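Local coordinates for DNA repair and recombination protein RadB (Thermococcus kodakarensis, PDB 2CVH) that probably takes part in DNA repair and homologous recombination as a RecA-like ATPase that binds DNA but hydrolyses ATP only very weakly, at residues Ser8-Ala18 against His198-Phe209. Sequence-based numbering, arbitrary orientation.
Sequences SLDSLLGGGFA and HRFRPEGLMAYF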
loop_
_atom_site.group_PDB
_atom_site.type_symbol
_atom_site.label_atom_id
_atom_site.label_comp_id
_atom_site.label_asym_id
_atom_site.label_seq_id
_atom_site.Cartn_x
_atom_site.Cartn_y
_atom_site.Cartn_z
ATOM N N SER A 8 8.792 11.797 9.258
ATOM C CA SER A 8 7.458 12.335 9.393
ATOM C C SER A 8 6.383 11.273 9.292
ATOM O O SER A 8 5.440 11.273 10.074
ATOM C CB SER A 8 7.202 13.450 8.365
ATOM O OG SER A 8 7.286 13.002 7.018
ATOM N N LEU A 9 6.492 10.415 8.282
ATOM C CA LEU A 9 5.522 9.348 8.064
ATOM C C LEU A 9 5.498 8.381 9.259
ATOM O O LEU A 9 4.446 7.919 9.656
ATOM C CB LEU A 9 5.803 8.628 6.728
ATOM C CG LEU A 9 5.510 9.412 5.432
ATOM C CD1 LEU A 9 6.020 8.715 4.179
ATOM C CD2 LEU A 9 4.006 9.599 5.290
ATOM N N ASP A 10 6.654 8.144 9.864
ATOM C CA ASP A 10 6.765 7.259 11.014
ATOM C C ASP A 10 6.165 7.913 12.237
ATOM O O ASP A 10 5.570 7.224 13.052
ATOM C CB ASP A 10 8.230 6.874 11.296
ATOM C CG ASP A 10 8.772 5.831 10.316
ATOM O OD1 ASP A 10 7.998 5.308 9.482
ATOM O OD2 ASP A 10 9.990 5.561 10.357
ATOM N N SER A 11 6.373 9.225 12.388
ATOM C CA SER A 11 5.811 10.004 13.501
ATOM C C SER A 11 4.290 9.956 13.391
ATOM O O SER A 11 3.599 9.653 14.360
ATOM C CB SER A 11 6.259 11.472 13.443
ATOM O OG SER A 11 7.633 11.592 13.724
ATOM N N LEU A 12 3.773 10.281 12.212
ATOM C CA LEU A 12 2.345 10.233 11.960
ATOM C C LEU A 12 1.746 8.835 12.289
ATOM O O LEU A 12 0.677 8.718 12.898
ATOM C CB LEU A 12 2.085 10.539 10.491
ATOM C CG LEU A 12 0.613 10.540 10.081
ATOM C CD1 LEU A 12 -0.073 11.659 10.789
ATOM C CD2 LEU A 12 0.427 10.643 8.569
ATOM N N LEU A 13 2.445 7.783 11.875
ATOM C CA LEU A 13 1.982 6.415 12.059
ATOM C C LEU A 13 2.340 5.711 13.369
ATOM O O LEU A 13 2.044 4.528 13.516
ATOM C CB LEU A 13 2.467 5.551 10.880
ATOM C CG LEU A 13 1.879 5.800 9.505
ATOM C CD1 LEU A 13 2.728 5.108 8.457
ATOM C CD2 LEU A 13 0.421 5.326 9.479
ATOM N N GLY A 14 3.004 6.387 14.295
ATOM C CA GLY A 14 3.364 5.720 15.522
ATOM C C GLY A 14 4.559 4.793 15.347
ATOM O O GLY A 14 4.817 3.961 16.217
ATOM N N GLY A 15 5.267 4.903 14.225
ATOM C CA GLY A 15 6.456 4.101 13.998
ATOM C C GLY A 15 6.617 3.453 12.636
ATOM O O GLY A 15 7.707 3.031 12.255
ATOM N N GLY A 16 5.517 3.312 11.915
ATOM C CA GLY A 16 5.581 2.697 10.610
ATOM C C GLY A 16 4.290 1.951 10.440
ATOM O O GLY A 16 3.382 2.114 11.235
ATOM N N PHE A 17 4.198 1.131 9.415
ATOM C CA PHE A 17 2.994 0.378 9.187
ATOM C C PHE A 17 2.808 -0.659 10.289
ATOM O O PHE A 17 3.787 -1.202 10.810
ATOM C CB PHE A 17 3.049 -0.256 7.813
ATOM C CG PHE A 17 2.946 0.737 6.689
ATOM C CD1 PHE A 17 1.717 1.047 6.133
ATOM C CD2 PHE A 17 4.100 1.311 6.140
ATOM C CE1 PHE A 17 1.622 1.904 5.041
ATOM C CE2 PHE A 17 4.020 2.176 5.040
ATOM C CZ PHE A 17 2.771 2.470 4.489
ATOM N N ALA A 18 1.547 -0.875 10.668
ATOM C CA ALA A 18 1.160 -1.791 11.737
ATOM C C ALA A 18 1.013 -3.240 11.312
ATOM O O ALA A 18 0.354 -3.542 10.317
ATOM C CB ALA A 18 -0.123 -1.335 12.360
ATOM N N HIS A 198 -7.011 5.513 11.918
ATOM C CA HIS A 198 -5.990 4.748 12.572
ATOM C C HIS A 198 -6.565 4.254 13.857
ATOM O O HIS A 198 -7.516 4.824 14.394
ATOM C CB HIS A 198 -4.751 5.574 12.843
ATOM C CG HIS A 198 -3.521 4.748 13.059
ATOM N ND1 HIS A 198 -3.092 4.350 14.309
ATOM C CD2 HIS A 198 -2.623 4.253 12.174
ATOM C CE1 HIS A 198 -1.982 3.649 14.189
ATOM N NE2 HIS A 198 -1.677 3.575 12.904
ATOM N N ARG A 199 -5.939 3.220 14.376
ATOM C CA ARG A 199 -6.402 2.592 15.586
ATOM C C ARG A 199 -6.081 3.314 16.876
ATOM O O ARG A 199 -6.850 3.231 17.831
ATOM C CB ARG A 199 -5.894 1.152 15.617
ATOM C CG ARG A 199 -6.470 0.307 14.481
ATOM C CD ARG A 199 -5.382 -0.274 13.602
ATOM N NE ARG A 199 -4.373 -0.973 14.388
ATOM C CZ ARG A 199 -3.113 -0.577 14.503
ATOM N NH1 ARG A 199 -2.702 0.519 13.874
ATOM N NH2 ARG A 199 -2.273 -1.276 15.259
ATOM N N PHE A 200 -4.943 3.995 16.930
ATOM C CA PHE A 200 -4.583 4.680 18.158
ATOM C C PHE A 200 -3.969 6.060 17.946
ATOM O O PHE A 200 -4.011 6.893 18.842
ATOM C CB PHE A 200 -3.665 3.796 19.019
ATOM C CG PHE A 200 -2.280 3.596 18.443
ATOM C CD1 PHE A 200 -1.234 4.453 18.795
ATOM C CD2 PHE A 200 -2.028 2.580 17.521
ATOM C CE1 PHE A 200 0.041 4.306 18.233
ATOM C CE2 PHE A 200 -0.750 2.430 16.955
ATOM C CZ PHE A 200 0.281 3.297 17.310
ATOM N N ARG A 201 -3.386 6.299 16.777
ATOM C CA ARG A 201 -2.768 7.590 16.489
ATOM C C ARG A 201 -3.856 8.594 16.172
ATOM O O ARG A 201 -4.862 8.229 15.545
ATOM C CB ARG A 201 -1.854 7.482 15.259
ATOM C CG ARG A 201 -0.478 6.844 15.506
ATOM C CD ARG A 201 0.352 7.710 16.411
ATOM N NE ARG A 201 0.591 9.026 15.833
ATOM C CZ ARG A 201 0.921 10.111 16.529
ATOM N NH1 ARG A 201 1.043 10.058 17.851
ATOM N NH2 ARG A 201 1.206 11.240 15.886
ATOM N N PRO A 202 -3.692 9.866 16.609
ATOM C CA PRO A 202 -4.711 10.885 16.315
ATOM C C PRO A 202 -4.963 10.976 14.809
ATOM O O PRO A 202 -4.037 10.971 13.999
ATOM C CB PRO A 202 -4.078 12.162 16.859
ATOM C CG PRO A 202 -3.342 11.676 18.051
ATOM C CD PRO A 202 -2.676 10.400 17.541
ATOM N N GLU A 203 -6.235 11.010 14.444
ATOM C CA GLU A 203 -6.649 11.070 13.067
ATOM C C GLU A 203 -6.714 12.502 12.569
ATOM O O GLU A 203 -6.856 13.436 13.357
ATOM C CB GLU A 203 -7.982 10.347 12.916
ATOM C CG GLU A 203 -7.882 8.884 13.330
ATOM C CD GLU A 203 -9.174 8.112 13.149
ATOM O OE1 GLU A 203 -9.176 6.889 13.376
ATOM O OE2 GLU A 203 -10.197 8.710 12.776
ATOM N N GLY A 204 -6.580 12.666 11.257
ATOM C CA GLY A 204 -6.591 13.979 10.657
ATOM C C GLY A 204 -5.200 14.595 10.593
ATOM O O GLY A 204 -5.021 15.617 9.920
ATOM N N LEU A 205 -4.239 14.037 11.339
ATOM C CA LEU A 205 -2.865 14.540 11.321
ATOM C C LEU A 205 -2.182 14.302 9.951
ATOM O O LEU A 205 -2.638 13.478 9.159
ATOM C CB LEU A 205 -2.047 13.978 12.483
ATOM C CG LEU A 205 -2.015 14.765 13.798
ATOM C CD1 LEU A 205 -3.418 15.184 14.213
ATOM C CD2 LEU A 205 -1.362 13.928 14.894
ATOM N N MET A 206 -1.104 15.044 9.687
ATOM C CA MET A 206 -0.395 15.011 8.405
ATOM C C MET A 206 1.104 14.899 8.547
ATOM O O MET A 206 1.659 15.265 9.569
ATOM C CB MET A 206 -0.601 16.326 7.652
ATOM C CG MET A 206 -2.018 16.796 7.595
ATOM S SD MET A 206 -2.083 18.542 7.203
ATOM C CE MET A 206 -3.327 18.396 6.000
ATOM N N ALA A 207 1.748 14.537 7.435
ATOM C CA ALA A 207 3.201 14.400 7.354
ATOM C C ALA A 207 3.567 14.821 5.942
ATOM O O ALA A 207 2.982 14.348 4.962
ATOM C CB ALA A 207 3.624 12.949 7.586
ATOM N N TYR A 208 4.483 15.773 5.844
ATOM C CA TYR A 208 4.951 16.257 4.548
ATOM C C TYR A 208 6.165 15.407 4.118
ATOM O O TYR A 208 6.977 14.975 4.959
ATOM C CB TYR A 208 5.365 17.735 4.661
ATOM C CG TYR A 208 4.188 18.658 4.880
ATOM C CD1 TYR A 208 3.335 18.987 3.823
ATOM C CD2 TYR A 208 3.879 19.136 6.162
ATOM C CE1 TYR A 208 2.187 19.763 4.042
ATOM C CE2 TYR A 208 2.732 19.919 6.390
ATOM C CZ TYR A 208 1.896 20.222 5.327
ATOM O OH TYR A 208 0.759 20.970 5.534
ATOM N N PHE A 209 6.281 15.138 2.828
ATOM C CA PHE A 209 7.425 14.381 2.354
ATOM C C PHE A 209 7.669 14.769 0.902
ATOM O O PHE A 209 6.868 15.504 0.319
ATOM C CB PHE A 209 7.177 12.856 2.532
ATOM C CG PHE A 209 6.053 12.293 1.666
ATOM C CD1 PHE A 209 4.720 12.335 2.098
ATOM C CD2 PHE A 209 6.337 11.670 0.449
ATOM C CE1 PHE A 209 3.703 11.764 1.333
ATOM C CE2 PHE A 209 5.317 11.096 -0.321
ATOM C CZ PHE A 209 3.998 11.145 0.128
HETATM O O HOH W 1 -1.360 10.733 13.992
#
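Arg201 meets Leu12 at the C-terminal end of helix 8-12, and its side chain can be followed atom by atom. Arg201 CB lies 3.7 Å from Leu12 O. Arg201 CG packs against the backbone at Leu12 and Leu13, with the carbonyl carbon Leu13 C 3.7 Å away, and CD comes beside Gly14 N. Bends at chi2 and chi3 fold the chain back, bringing Arg201 NE to 3.0 Å from Leu12 O with an N-H...O angle of 160°. That oxygen is in the guanidinium plane, whereas NE stands 58° above the carbonyl plane. Beyond NE, one face of the guanidinium covers Ser11 O, whose angles to NE and NH2 are too poor for bonding. A water donates to both Leu12 O and Pro202 O, giving Leu12 O a second donor and linking the two backbones. Gly14, at positive phi, ends the helix in a Schellman motif directly against this arginine.

One turn back, Ala207 CB meets the helix backbone 3.5 Å from Ser8 O and also touches the side chains of Leu9 and Leu12. Leu12 CD1 presses on Leu205 CB at 3.5 Å, tighter than usual carbon contact. Ser8 OG lies 2.9 Å from Tyr208 O. Farther along, Ala18 CB lies close to NH1 and NH2 of Arg199, whose NH1 forms a salt bridge with Asp178.

With axes 7.4 Å apart and nearly antiparallel (170°), helix segment 8-12 packs on strand segment 206-209 in the antiparallel extension of the mixed, largely parallel central sheet, an arrangement that fits the RecA-like P-loop ATPase fold.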